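Cortical-lytic enzyme (Clostridium perfringens, PDB 5JIP) probably acts as a muramidase of glycoside hydrolase family 25, cutting spore-cortex peptidoglycan during germination, and carries a bound magnesium ion. Local coordinates at residues Asp104-Leu112 against Ser225-Ser233; Asp258-Asp268 against Pro295-Ile305. All coordinates share one frame; numbering follows the deposited sequence.

From the N terminus the chain runs through the parallel strands and helices of the family 25 barrel, where Asp104-Leu112 leads into strand 111-113. After strand 217-221, contact 1 closes an excursion of 112 residues through the barrel by bringing Ser225-Ser233 back against Asp104-Leu112. The chain then enters a second, all-beta part, and contact 2 pairs Asp258-Asp268 with Pro295-Ile305 across 26 intervening residues. The two closures follow in series, neither enclosing nor crossing the other, their centres about 19 Å apart. One magnesium ion, bound by Asp227 and Met230 of contact 1 and Asp258 and Asp304 of contact 2, joins the connecting loop, which contact 1 holds against the barrel, to the beta part.

Contact 1 of 2, residues Asp104-Leu112 against Ser225-Ser233; sequences DYGDLFPVL and SIDSLMPPS. With MG (magnesium ion), chain E.
The Phe109 ring carries the carbonyl of Leu229 over one face, with Leu229 O 3.6 Å above the ring plane and displaced toward the rim, while Ser228 O approaches obliquely, 3.3 Å from Phe109 CE2. With CG beside its own backbone N (chi1 -65°), the ring is set next to the same Leu229 carbonyl that receives the bond from Phe109 N. That bond, Phe109 N to Leu229 O, spans 3.0 Å; the donor lies almost in line with the carbonyl, yet the N-H is bent to 130°. Leu108 CA adds a CH contact to this oxygen. On the apolar side, the CD2 branch of Leu108 reaches Met230 CG at 3.9 Å and also touches Leu229 CB and Ile226 CD1. Asp107 O is buried without a polar partner in the model; Met230 CG and Pro231 CD each lie 3.2 Å from it. Two carbonyls bind the magnesium ion: Asp227 O (2.2 Å) within the 3-10 segment 226-229 and Met230 O (2.0 Å) just after it. Asp107 pairs with Arg64, Phe109 packs on Met147 of strand 147-151, and Pro110 touches Phe92 of helix 83-100 and Phe138 of helix 124-142, placing the contact at the start of barrel strand 111-113.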
loop_
_atom_site.group_PDB
_atom_site.type_symbol
_atom_site.label_atom_id
_atom_site.label_comp_id
_atom_site.label_asym_id
_atom_site.label_seq_id
_atom_site.Cartn_x
_atom_site.Cartn_y
_atom_site.Cartn_z
ATOM N N ASP A 104 -12.164 3.292 20.585
ATOM C CA ASP A 104 -10.715 3.498 20.556
ATOM C C ASP A 104 -10.056 2.242 21.099
ATOM O O ASP A 104 -10.384 1.811 22.204
ATOM C CB ASP A 104 -10.340 4.728 21.404
ATOM C CG ASP A 104 -8.876 5.155 21.267
ATOM O OD1 ASP A 104 -7.975 4.307 21.072
ATOM O OD2 ASP A 104 -8.631 6.371 21.422
ATOM N N TYR A 105 -9.134 1.655 20.333
ATOM C CA TYR A 105 -8.563 0.370 20.707
ATOM C C TYR A 105 -7.058 0.463 20.971
ATOM O O TYR A 105 -6.377 -0.568 21.010
ATOM C CB TYR A 105 -8.892 -0.677 19.624
ATOM C CG TYR A 105 -10.382 -0.723 19.331
ATOM C CD1 TYR A 105 -11.238 -1.387 20.176
ATOM C CD2 TYR A 105 -10.925 -0.061 18.238
ATOM C CE1 TYR A 105 -12.596 -1.397 19.950
ATOM C CE2 TYR A 105 -12.280 -0.057 18.007
ATOM C CZ TYR A 105 -13.108 -0.736 18.852
ATOM O OH TYR A 105 -14.475 -0.738 18.604
ATOM N N GLY A 106 -6.538 1.666 21.200
ATOM C CA GLY A 106 -5.147 1.879 21.554
ATOM C C GLY A 106 -4.368 2.522 20.419
ATOM O O GLY A 106 -4.807 2.581 19.272
ATOM N N ASP A 107 -3.169 3.007 20.765
ATOM C CA ASP A 107 -2.277 3.560 19.753
ATOM C C ASP A 107 -1.582 2.459 18.959
ATOM O O ASP A 107 -1.448 2.555 17.734
ATOM C CB ASP A 107 -1.226 4.442 20.406
ATOM C CG ASP A 107 -1.825 5.472 21.333
ATOM O OD1 ASP A 107 -2.844 6.078 20.942
ATOM O OD2 ASP A 107 -1.237 5.688 22.415
ATOM N N LEU A 108 -1.097 1.432 19.646
ATOM C CA LEU A 108 -0.402 0.337 18.995
ATOM C C LEU A 108 -1.393 -0.765 18.650
ATOM O O LEU A 108 -2.530 -0.775 19.143
ATOM C CB LEU A 108 0.677 -0.226 19.901
ATOM C CG LEU A 108 1.407 0.768 20.780
ATOM C CD1 LEU A 108 2.300 0.035 21.797
ATOM C CD2 LEU A 108 2.234 1.695 19.897
ATOM N N PHE A 109 -0.946 -1.706 17.789
ATOM C CA PHE A 109 -1.730 -2.898 17.470
ATOM C C PHE A 109 -2.274 -3.487 18.766
ATOM O O PHE A 109 -1.495 -3.834 19.662
ATOM C CB PHE A 109 -0.915 -4.021 16.794
ATOM C CG PHE A 109 -0.354 -3.704 15.432
ATOM C CD1 PHE A 109 -1.174 -3.595 14.314
ATOM C CD2 PHE A 109 1.020 -3.637 15.255
ATOM C CE1 PHE A 109 -0.621 -3.352 13.083
ATOM C CE2 PHE A 109 1.574 -3.411 14.022
ATOM C CZ PHE A 109 0.775 -3.266 12.937
ATOM N N PRO A 110 -3.570 -3.700 18.872
ATOM C CA PRO A 110 -4.060 -4.629 19.888
ATOM C C PRO A 110 -3.414 -5.991 19.689
ATOM O O PRO A 110 -3.106 -6.383 18.564
ATOM C CB PRO A 110 -5.575 -4.667 19.639
ATOM C CG PRO A 110 -5.865 -3.430 18.844
ATOM C CD PRO A 110 -4.652 -3.210 18.005
ATOM N N VAL A 111 -3.165 -6.699 20.794
ATOM C CA VAL A 111 -2.389 -7.932 20.758
ATOM C C VAL A 111 -3.180 -9.077 21.396
ATOM O O VAL A 111 -3.773 -8.917 22.474
ATOM C CB VAL A 111 -1.035 -7.744 21.467
ATOM C CG1 VAL A 111 -0.365 -9.062 21.810
ATOM C CG2 VAL A 111 -0.108 -6.915 20.607
ATOM N N LEU A 112 -3.166 -10.236 20.720
ATOM C CA LEU A 112 -3.558 -11.518 21.294
ATOM C C LEU A 112 -2.311 -12.259 21.768
ATOM O O LEU A 112 -1.417 -12.563 20.976
ATOM C CB LEU A 112 -4.333 -12.355 20.278
ATOM C CG LEU A 112 -4.820 -13.726 20.743
ATOM C CD1 LEU A 112 -5.938 -13.559 21.743
ATOM C CD2 LEU A 112 -5.301 -14.497 19.525
ATOM N N SER A 225 10.314 2.408 12.770
ATOM C CA SER A 225 9.477 3.562 13.040
ATOM C C SER A 225 8.306 3.178 13.927
ATOM O O SER A 225 7.649 2.162 13.700
ATOM C CB SER A 225 8.930 4.161 11.756
ATOM O OG SER A 225 8.082 5.244 12.076
ATOM N N ILE A 226 8.024 4.039 14.905
ATOM C CA ILE A 226 6.846 3.862 15.748
ATOM C C ILE A 226 5.581 3.839 14.892
ATOM O O ILE A 226 4.577 3.228 15.265
ATOM C CB ILE A 226 6.801 4.972 16.819
ATOM C CG1 ILE A 226 5.630 4.752 17.762
ATOM C CG2 ILE A 226 6.684 6.344 16.190
ATOM C CD1 ILE A 226 5.821 3.510 18.673
ATOM N N ASP A 227 5.609 4.510 13.740
ATOM C CA ASP A 227 4.455 4.541 12.857
ATOM C C ASP A 227 4.034 3.139 12.433
ATOM O O ASP A 227 2.839 2.887 12.238
ATOM C CB ASP A 227 4.759 5.394 11.615
ATOM C CG ASP A 227 5.125 6.844 11.939
ATOM O OD1 ASP A 227 4.758 7.334 12.997
ATOM O OD2 ASP A 227 5.779 7.492 11.090
ATOM N N SER A 228 4.984 2.205 12.355
ATOM C CA SER A 228 4.680 0.848 11.903
ATOM C C SER A 228 3.908 0.036 12.946
ATOM O O SER A 228 3.465 -1.062 12.636
ATOM C CB SER A 228 5.963 0.125 11.536
ATOM O OG SER A 228 6.547 0.743 10.392
ATOM N N LEU A 229 3.774 0.538 14.172
ATOM C CA LEU A 229 2.930 -0.093 15.177
ATOM C C LEU A 229 1.550 0.543 15.276
ATOM O O LEU A 229 0.655 -0.051 15.909
ATOM C CB LEU A 229 3.604 -0.015 16.562
ATOM C CG LEU A 229 4.912 -0.799 16.744
ATOM C CD1 LEU A 229 5.478 -0.566 18.138
ATOM C CD2 LEU A 229 4.675 -2.304 16.483
ATOM N N MET A 230 1.362 1.733 14.684
ATOM C CA MET A 230 0.173 2.572 14.882
ATOM C C MET A 230 -0.594 2.837 13.584
ATOM O O MET A 230 -0.005 2.839 12.498
ATOM C CB MET A 230 0.564 3.925 15.478
ATOM C CG MET A 230 1.360 3.809 16.730
ATOM S SD MET A 230 1.607 5.398 17.567
ATOM C CE MET A 230 2.455 6.377 16.327
ATOM N N PRO A 231 -1.893 3.101 13.664
ATOM C CA PRO A 231 -2.584 3.652 12.508
ATOM C C PRO A 231 -2.015 5.013 12.150
ATOM O O PRO A 231 -1.512 5.752 13.028
ATOM C CB PRO A 231 -4.044 3.759 12.982
ATOM C CG PRO A 231 -4.115 2.858 14.183
ATOM C CD PRO A 231 -2.810 2.950 14.812
ATOM N N PRO A 232 -2.123 5.411 10.890
ATOM C CA PRO A 232 -1.734 6.777 10.518
ATOM C C PRO A 232 -2.635 7.801 11.177
ATOM O O PRO A 232 -3.770 7.510 11.581
ATOM C CB PRO A 232 -1.909 6.816 8.997
ATOM C CG PRO A 232 -2.618 5.647 8.636
ATOM C CD PRO A 232 -2.756 4.696 9.771
ATOM N N SER A 233 -2.116 9.025 11.243
ATOM C CA SER A 233 -2.869 10.175 11.724
ATOM C C SER A 233 -3.953 10.578 10.732
ATOM O O SER A 233 -3.942 10.207 9.554
ATOM C CB SER A 233 -1.953 11.384 11.943
ATOM O OG SER A 233 -0.951 11.132 12.914
HETATM MG MG MG E . 1.199 2.369 10.925
HETATM O O HOH W 1 1.181 0.326 11.429
HETATM O O HOH W 2 1.058 4.431 10.409
#

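Contact 2 of 2, residues Asp258-Asp268 against Pro295-Ile305; sequences DLNGYNVFVND and PIKISIEAFDI. With MG (magnesium ion), chain E.
Strands 259-266 and 296-304, the inner pair of a four-stranded antiparallel sheet between strands 269-275 and 314-318, run with axes 150° apart and 4.5 Å at closest approach, with a classic beta bulge where Asn260 N and Gly261 N both donate to Phe303 O. Beside the bulge the Phe303 ring lies over the glycine backbone: Gly261 CA is 4.1 Å from the ring centroid, 18° off its normal, a CH-pi contact. Phe303 CG sits between its backbone N and carbonyl carbon (chi1 57°), which folds the ring across to the partner strand. On the same face Asn263 ND2 donates nearly straight to the anti lone pair of Glu301 OE2 at 3.1 Å; Asn263 OD1 accepts from Thr273 OG1, and ND2 also bonds Thr273 OG1 of the second subunit. Glu301 OE2 also lies at the Phe265 ring edge, while OE1 is held by Arg313 and Arg143. The other face is mostly apolar: beside Tyr262 and Ala302, Val264 CG2 meets Ile300 CD1 at 3.7 Å and Val266 CG2 meets Ile298 CD1 at 3.8 Å. At the far end Lys297 NZ salt-bridges Asp268 OD1 at 2.8 Å. Asn260 bonds Asn260, and Phe303 packs on Phe303, of the second subunit. Asp304 OD1 accepts from Asp308 N, while Asp304 OD2 and Asp258 OD2, 3.2 Å apart, bind the magnesium ion, whose charge probably offsets their repulsion and favours both carboxylates being ionised.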
loop_
_atom_site.group_PDB
_atom_site.type_symbol
_atom_site.label_atom_id
_atom_site.label_comp_id
_atom_site.label_asym_id
_atom_site.label_seq_id
_atom_site.Cartn_x
_atom_site.Cartn_y
_atom_site.Cartn_z
ATOM N N ASP A 258 5.312 4.472 7.230
ATOM C CA ASP A 258 4.637 3.315 6.675
ATOM C C ASP A 258 3.379 3.702 5.911
ATOM O O ASP A 258 2.509 2.852 5.705
ATOM C CB ASP A 258 4.284 2.314 7.789
ATOM C CG ASP A 258 3.298 2.888 8.794
ATOM O OD1 ASP A 258 3.163 4.145 8.871
ATOM O OD2 ASP A 258 2.675 2.100 9.547
ATOM N N LEU A 259 3.249 4.978 5.528
ATOM C CA LEU A 259 2.099 5.419 4.762
ATOM C C LEU A 259 1.994 4.622 3.464
ATOM O O LEU A 259 2.988 4.364 2.779
ATOM C CB LEU A 259 2.221 6.900 4.453
ATOM C CG LEU A 259 1.064 7.518 3.691
ATOM C CD1 LEU A 259 -0.176 7.572 4.539
ATOM C CD2 LEU A 259 1.499 8.879 3.226
ATOM N N ASN A 260 0.779 4.221 3.131
ATOM C CA ASN A 260 0.564 3.467 1.926
ATOM C C ASN A 260 -0.493 4.033 0.997
ATOM O O ASN A 260 -0.514 3.629 -0.164
ATOM C CB ASN A 260 0.207 2.023 2.264
ATOM C CG ASN A 260 0.891 1.061 1.342
ATOM O OD1 ASN A 260 1.785 1.456 0.596
ATOM N ND2 ASN A 260 0.470 -0.207 1.368
ATOM N N GLY A 261 -1.341 4.955 1.442
ATOM C CA GLY A 261 -2.280 5.589 0.536
ATOM C C GLY A 261 -3.433 6.231 1.282
ATOM O O GLY A 261 -3.416 6.364 2.500
ATOM N N TYR A 262 -4.446 6.591 0.509
ATOM C CA TYR A 262 -5.626 7.295 0.975
ATOM C C TYR A 262 -6.839 6.772 0.235
ATOM O O TYR A 262 -6.757 6.408 -0.944
ATOM C CB TYR A 262 -5.547 8.813 0.732
ATOM C CG TYR A 262 -4.271 9.480 1.136
ATOM C CD1 TYR A 262 -3.170 9.479 0.291
ATOM C CD2 TYR A 262 -4.181 10.170 2.344
ATOM C CE1 TYR A 262 -1.995 10.089 0.661
ATOM C CE2 TYR A 262 -3.032 10.789 2.716
ATOM C CZ TYR A 262 -1.943 10.779 1.876
ATOM O OH TYR A 262 -0.805 11.417 2.281
ATOM N N ASN A 263 -7.963 6.766 0.932
ATOM C CA ASN A 263 -9.282 6.617 0.335
ATOM C C ASN A 263 -10.049 7.923 0.511
ATOM O O ASN A 263 -10.064 8.505 1.602
ATOM C CB ASN A 263 -10.079 5.486 0.983
ATOM C CG ASN A 263 -9.492 4.118 0.698
ATOM O OD1 ASN A 263 -9.000 3.844 -0.406
ATOM N ND2 ASN A 263 -9.482 3.263 1.715
ATOM N N VAL A 264 -10.726 8.339 -0.557
ATOM C CA VAL A 264 -11.523 9.566 -0.589
ATOM C C VAL A 264 -12.978 9.208 -0.836
ATOM O O VAL A 264 -13.288 8.285 -1.608
ATOM C CB VAL A 264 -11.010 10.536 -1.669
ATOM C CG1 VAL A 264 -11.908 11.764 -1.773
ATOM C CG2 VAL A 264 -9.570 10.935 -1.346
ATOM N N PHE A 265 -13.868 9.960 -0.195
ATOM C CA PHE A 265 -15.298 9.680 -0.229
ATOM C C PHE A 265 -16.091 10.948 -0.511
ATOM O O PHE A 265 -15.724 12.035 -0.045
ATOM C CB PHE A 265 -15.758 9.101 1.087
ATOM C CG PHE A 265 -15.041 7.824 1.478
ATOM C CD1 PHE A 265 -13.824 7.867 2.155
ATOM C CD2 PHE A 265 -15.594 6.586 1.166
ATOM C CE1 PHE A 265 -13.168 6.686 2.515
ATOM C CE2 PHE A 265 -14.940 5.394 1.505
ATOM C CZ PHE A 265 -13.737 5.443 2.189
ATOM N N VAL A 266 -17.189 10.783 -1.254
ATOM C CA VAL A 266 -18.158 11.847 -1.517
ATOM C C VAL A 266 -19.482 11.420 -0.893
ATOM O O VAL A 266 -20.057 10.395 -1.288
ATOM C CB VAL A 266 -18.326 12.120 -3.021
ATOM C CG1 VAL A 266 -19.442 13.161 -3.235
ATOM C CG2 VAL A 266 -17.020 12.577 -3.659
ATOM N N ASN A 267 -19.957 12.199 0.083
ATOM C CA ASN A 267 -21.126 11.822 0.862
ATOM C C ASN A 267 -21.018 10.349 1.257
ATOM O O ASN A 267 -21.975 9.587 1.096
ATOM C CB ASN A 267 -22.414 12.079 0.074
ATOM C CG ASN A 267 -22.647 13.554 -0.237
ATOM O OD1 ASN A 267 -22.223 14.439 0.511
ATOM N ND2 ASN A 267 -23.328 13.816 -1.333
ATOM N N ASP A 268 -19.841 9.928 1.723
ATOM C CA ASP A 268 -19.582 8.586 2.251
ATOM C C ASP A 268 -19.557 7.514 1.174
ATOM O O ASP A 268 -19.384 6.323 1.502
ATOM C CB ASP A 268 -20.604 8.179 3.329
ATOM C CG ASP A 268 -20.577 9.110 4.542
ATOM O OD1 ASP A 268 -19.489 9.597 4.908
ATOM O OD2 ASP A 268 -21.649 9.372 5.127
ATOM N N PRO A 295 -25.390 20.659 0.249
ATOM C CA PRO A 295 -23.979 20.512 0.614
ATOM C C PRO A 295 -23.432 19.152 0.206
ATOM O O PRO A 295 -24.170 18.173 0.080
ATOM C CB PRO A 295 -23.985 20.672 2.138
ATOM C CG PRO A 295 -25.186 21.450 2.428
ATOM C CD PRO A 295 -26.211 21.019 1.417
ATOM N N ILE A 296 -22.117 19.114 -0.020
ATOM C CA ILE A 296 -21.406 17.906 -0.428
ATOM C C ILE A 296 -20.297 17.668 0.581
ATOM O O ILE A 296 -19.474 18.558 0.824
ATOM C CB ILE A 296 -20.833 18.028 -1.845
ATOM C CG1 ILE A 296 -21.973 18.217 -2.865
ATOM C CG2 ILE A 296 -20.004 16.782 -2.207
ATOM C CD1 ILE A 296 -21.493 18.660 -4.254
ATOM N N LYS A 297 -20.267 16.475 1.161
ATOM C CA LYS A 297 -19.234 16.120 2.124
ATOM C C LYS A 297 -18.107 15.371 1.425
ATOM O O LYS A 297 -18.315 14.276 0.872
ATOM C CB LYS A 297 -19.771 15.278 3.278
ATOM C CG LYS A 297 -18.675 15.030 4.331
ATOM C CD LYS A 297 -19.160 14.239 5.556
ATOM C CE LYS A 297 -19.572 12.850 5.176
ATOM N NZ LYS A 297 -19.592 11.960 6.386
ATOM N N ILE A 298 -16.921 15.948 1.484
ATOM C CA ILE A 298 -15.702 15.285 1.056
ATOM C C ILE A 298 -14.998 14.783 2.312
ATOM O O ILE A 298 -14.840 15.528 3.287
ATOM C CB ILE A 298 -14.802 16.244 0.262
ATOM C CG1 ILE A 298 -15.553 16.869 -0.935
ATOM C CG2 ILE A 298 -13.541 15.518 -0.199
ATOM C CD1 ILE A 298 -16.011 15.876 -2.021
ATOM N N SER A 299 -14.598 13.513 2.317
ATOM C CA SER A 299 -13.865 12.987 3.460
ATOM C C SER A 299 -12.732 12.087 2.981
ATOM O O SER A 299 -12.746 11.564 1.859
ATOM C CB SER A 299 -14.770 12.212 4.418
ATOM O OG SER A 299 -15.387 11.148 3.746
ATOM N N ILE A 300 -11.760 11.885 3.860
ATOM C CA ILE A 300 -10.569 11.149 3.471
ATOM C C ILE A 300 -10.005 10.413 4.676
ATOM O O ILE A 300 -10.118 10.870 5.817
ATOM C CB ILE A 300 -9.538 12.116 2.855
ATOM C CG1 ILE A 300 -8.389 11.354 2.190
ATOM C CG2 ILE A 300 -9.027 13.088 3.929
ATOM C CD1 ILE A 300 -7.438 12.217 1.396
ATOM N N GLU A 301 -9.373 9.265 4.402
ATOM C CA GLU A 301 -8.597 8.524 5.383
ATOM C C GLU A 301 -7.258 8.119 4.773
ATOM O O GLU A 301 -7.177 7.750 3.595
ATOM C CB GLU A 301 -9.364 7.277 5.867
ATOM C CG GLU A 301 -9.606 6.229 4.751
ATOM C CD GLU A 301 -10.616 5.163 5.132
ATOM O OE1 GLU A 301 -11.250 5.278 6.211
ATOM O OE2 GLU A 301 -10.791 4.200 4.324
ATOM N N ALA A 302 -6.209 8.198 5.581
ATOM C CA ALA A 302 -4.952 7.562 5.230
ATOM C C ALA A 302 -4.984 6.097 5.652
ATOM O O ALA A 302 -5.751 5.699 6.530
ATOM C CB ALA A 302 -3.784 8.274 5.892
ATOM N N PHE A 303 -4.145 5.278 5.010
ATOM C CA PHE A 303 -3.937 3.920 5.507
ATOM C C PHE A 303 -2.472 3.552 5.325
ATOM O O PHE A 303 -1.764 4.141 4.501
ATOM C CB PHE A 303 -4.866 2.867 4.843
ATOM C CG PHE A 303 -4.783 2.781 3.333
ATOM C CD1 PHE A 303 -3.830 1.981 2.702
ATOM C CD2 PHE A 303 -5.702 3.457 2.545
ATOM C CE1 PHE A 303 -3.779 1.892 1.310
ATOM C CE2 PHE A 303 -5.673 3.359 1.170
ATOM C CZ PHE A 303 -4.710 2.586 0.538
ATOM N N ASP A 304 -2.007 2.599 6.136
ATOM C CA ASP A 304 -0.594 2.254 6.177
ATOM C C ASP A 304 -0.375 0.851 5.602
ATOM O O ASP A 304 -1.308 0.175 5.178
ATOM C CB ASP A 304 -0.033 2.425 7.596
ATOM C CG ASP A 304 -0.661 1.491 8.627
ATOM O OD1 ASP A 304 -1.327 0.501 8.261
ATOM O OD2 ASP A 304 -0.460 1.766 9.830
ATOM N N ILE A 305 0.896 0.443 5.533
ATOM C CA ILE A 305 1.260 -0.766 4.804
ATOM C C ILE A 305 0.552 -1.992 5.339
ATOM O O ILE A 305 0.207 -2.895 4.571
ATOM C CB ILE A 305 2.790 -0.937 4.821
ATOM C CG1 ILE A 305 3.397 0.184 3.979
ATOM C CG2 ILE A 305 3.195 -2.307 4.265
ATOM C CD1 ILE A 305 4.935 0.251 4.067
HETATM MG MG MG E . 1.199 2.369 10.925
HETATM O O HOH W 2 1.058 4.431 10.409
HETATM O O HOH W 3 -1.530 -1.232 2.508
HETATM O O HOH W 4 -24.892 16.264 -1.542
HETATM O O HOH W 5 -17.737 11.862 2.279
HETATM O O HOH W 6 -16.804 9.541 5.443
HETATM O O HOH W 1 1.181 0.326 11.429
#